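Local coordinates for protein BaAA10 Lytic Polysaccharide Monooxygenase (Bacillus amyloliquefaciens, PDB 5IJU) that is a copper-dependent lytic polysaccharide monooxygenase of family AA10, active on chitin, whose chains it probably cleaves by oxidation, at residues H98-W103 against G158-A163. Numbering follows the deposited sequence.
Sequences HATSKW and GVWDVA. With CU (copper (II) ion), chain C.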
loop_
_atom_site.group_PDB
_atom_site.type_symbol
_atom_site.label_atom_id
_atom_site.label_comp_id
_atom_site.label_asym_id
_atom_site.label_seq_id
_atom_site.Cartn_x
_atom_site.Cartn_y
_atom_site.Cartn_z
ATOM N N HIS A 98 7.273 -6.075 13.528
ATOM C CA HIS A 98 6.534 -6.059 14.809
ATOM C C HIS A 98 5.554 -7.227 14.947
ATOM O O HIS A 98 5.165 -7.835 13.949
ATOM C CB HIS A 98 5.751 -4.761 14.986
ATOM C CG HIS A 98 6.565 -3.532 14.763
ATOM N ND1 HIS A 98 7.720 -3.273 15.467
ATOM C CD2 HIS A 98 6.403 -2.500 13.900
ATOM C CE1 HIS A 98 8.243 -2.136 15.041
ATOM N NE2 HIS A 98 7.447 -1.635 14.112
ATOM N N ALA A 99 5.169 -7.508 16.197
ATOM C CA ALA A 99 4.019 -8.367 16.498
ATOM C C ALA A 99 2.793 -7.932 15.696
ATOM O O ALA A 99 2.409 -6.752 15.727
ATOM C CB ALA A 99 3.690 -8.311 17.989
ATOM N N THR A 100 2.153 -8.897 15.032
ATOM C CA THR A 100 1.112 -8.620 14.029
ATOM C C THR A 100 -0.204 -9.271 14.395
ATOM O O THR A 100 -0.213 -10.437 14.792
ATOM C CB THR A 100 1.631 -9.108 12.691
ATOM O OG1 THR A 100 2.841 -8.387 12.415
ATOM C CG2 THR A 100 0.595 -8.886 11.556
ATOM N N SER A 101 -1.310 -8.520 14.304
ATOM C CA SER A 101 -2.651 -9.068 14.519
ATOM C C SER A 101 -3.277 -9.577 13.205
ATOM O O SER A 101 -3.910 -10.632 13.169
ATOM C CB SER A 101 -3.543 -8.047 15.177
ATOM O OG SER A 101 -3.546 -6.876 14.408
ATOM N N LYS A 102 -3.082 -8.824 12.129
ATOM C CA LYS A 102 -3.595 -9.231 10.827
ATOM C C LYS A 102 -3.018 -8.399 9.691
ATOM O O LYS A 102 -2.514 -7.290 9.896
ATOM C CB LYS A 102 -5.136 -9.173 10.799
ATOM C CG LYS A 102 -5.768 -7.776 10.731
ATOM C CD LYS A 102 -7.288 -7.844 10.617
ATOM C CE LYS A 102 -7.890 -6.463 10.460
ATOM N NZ LYS A 102 -9.364 -6.421 10.243
ATOM N N TRP A 103 -3.082 -8.957 8.481
ATOM C CA TRP A 103 -2.984 -8.191 7.260
ATOM C C TRP A 103 -4.306 -8.273 6.519
ATOM O O TRP A 103 -5.077 -9.268 6.636
ATOM C CB TRP A 103 -1.891 -8.700 6.292
ATOM C CG TRP A 103 -0.474 -8.748 6.815
ATOM C CD1 TRP A 103 0.520 -7.823 6.615
ATOM C CD2 TRP A 103 0.107 -9.804 7.591
ATOM N NE1 TRP A 103 1.686 -8.248 7.211
ATOM C CE2 TRP A 103 1.461 -9.463 7.812
ATOM C CE3 TRP A 103 -0.367 -11.037 8.063
ATOM C CZ2 TRP A 103 2.332 -10.289 8.536
ATOM C CZ3 TRP A 103 0.497 -11.855 8.784
ATOM C CH2 TRP A 103 1.843 -11.468 9.002
ATOM N N GLY A 158 -2.642 -2.977 0.414
ATOM C CA GLY A 158 -2.282 -3.858 1.507
ATOM C C GLY A 158 -2.106 -3.134 2.831
ATOM O O GLY A 158 -1.416 -2.109 2.867
ATOM N N VAL A 159 -2.707 -3.669 3.896
ATOM C CA VAL A 159 -2.648 -3.084 5.233
ATOM C C VAL A 159 -2.110 -4.096 6.246
ATOM O O VAL A 159 -2.577 -5.232 6.332
ATOM C CB VAL A 159 -3.988 -2.546 5.702
ATOM C CG1 VAL A 159 -3.837 -1.766 6.996
ATOM C CG2 VAL A 159 -4.633 -1.665 4.636
ATOM N N TRP A 160 -1.177 -3.640 7.064
ATOM C CA TRP A 160 -0.528 -4.480 8.065
ATOM C C TRP A 160 -0.872 -3.875 9.406
ATOM O O TRP A 160 -0.419 -2.784 9.683
ATOM C CB TRP A 160 0.971 -4.449 7.858
ATOM C CG TRP A 160 1.786 -5.003 8.984
ATOM C CD1 TRP A 160 1.438 -6.017 9.836
ATOM C CD2 TRP A 160 3.116 -4.598 9.356
ATOM N NE1 TRP A 160 2.474 -6.233 10.734
ATOM C CE2 TRP A 160 3.515 -5.397 10.438
ATOM C CE3 TRP A 160 4.003 -3.615 8.873
ATOM C CZ2 TRP A 160 4.764 -5.228 11.078
ATOM C CZ3 TRP A 160 5.239 -3.452 9.481
ATOM C CH2 TRP A 160 5.614 -4.257 10.580
ATOM N N ASP A 161 -1.661 -4.579 10.208
ATOM C CA ASP A 161 -1.987 -4.127 11.570
ATOM C C ASP A 161 -0.975 -4.638 12.572
ATOM O O ASP A 161 -0.733 -5.850 12.660
ATOM C CB ASP A 161 -3.356 -4.618 11.996
ATOM C CG ASP A 161 -4.476 -3.917 11.276
ATOM O OD1 ASP A 161 -4.240 -3.127 10.305
ATOM O OD2 ASP A 161 -5.624 -4.166 11.679
ATOM N N VAL A 162 -0.435 -3.702 13.365
ATOM C CA VAL A 162 0.510 -4.013 14.414
ATOM C C VAL A 162 -0.304 -4.408 15.645
ATOM O O VAL A 162 -1.295 -3.773 15.986
ATOM C CB VAL A 162 1.441 -2.826 14.702
ATOM C CG1 VAL A 162 2.371 -3.109 15.892
ATOM C CG2 VAL A 162 2.261 -2.535 13.473
ATOM N N ALA A 163 0.132 -5.490 16.257
ATOM C CA ALA A 163 -0.575 -6.153 17.359
ATOM C C ALA A 163 -0.614 -5.311 18.633
ATOM O O ALA A 163 -1.653 -5.214 19.305
ATOM C CB ALA A 163 0.109 -7.468 17.633
HETATM CU CU CU C . 7.967 -0.152 12.792
HETATM O O HOH W 1 -5.892 -5.844 13.829
HETATM O O HOH W 2 6.503 0.783 13.717
HETATM O O HOH W 3 9.622 0.360 14.111
#
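Trp160 reaches across from strand 154-162 to Thr100, its NE1 donating to OG1 at 2.8 Å with the hydroxyl close to the indole plane. The Thr100 hydroxyl passes its own proton to His98 O, so one side chain links the indole to the backbone of a copper ligand. With OG1 beside the backbone N (chi1 -60°) and CG2 anti to it, the Thr100 methyl lies 3.4 Å from Trp160 CD1 and also over one face of the Trp103 ring, toward its rim. Trp160 and Trp103, a non-hydrogen-bonded antiparallel pair, run side by side; their planes are 19° apart but slid so far that overlap is slight, Trp103 NE1 sitting 3.5 Å from Trp160 CD1 while it bonds to Tyr94 OH. At the far end of the indole, Trp160 CH2 meets His98 CD2 at 3.8 Å, the rings near parallel but barely overlapping. His98 CG, anti to the carbonyl carbon (chi1 -51°), sets CD2 there and NE2 on the copper at 2.1 Å. His1 and two waters also bind the metal. Asp161 N bonds to Lys102 O at 2.9 Å between the strands, and beyond their ends Ala163 N reaches Ala99 O. On the face away from the indoles Asp161 OD2 and Ser101 OG share a water, while Asp161 OD1 bonds to His104. Replacing Trp160 by an alanine is likely to leave Thr100 OG1 without its indole donor and to open a gap between Trp103 and His98. The chemistry implies a second shell: a hydrogen-bonded indole whose rim touches a copper-binding imidazole, consistent with holding that ligand in position in this immunoglobulin-like β-sandwich.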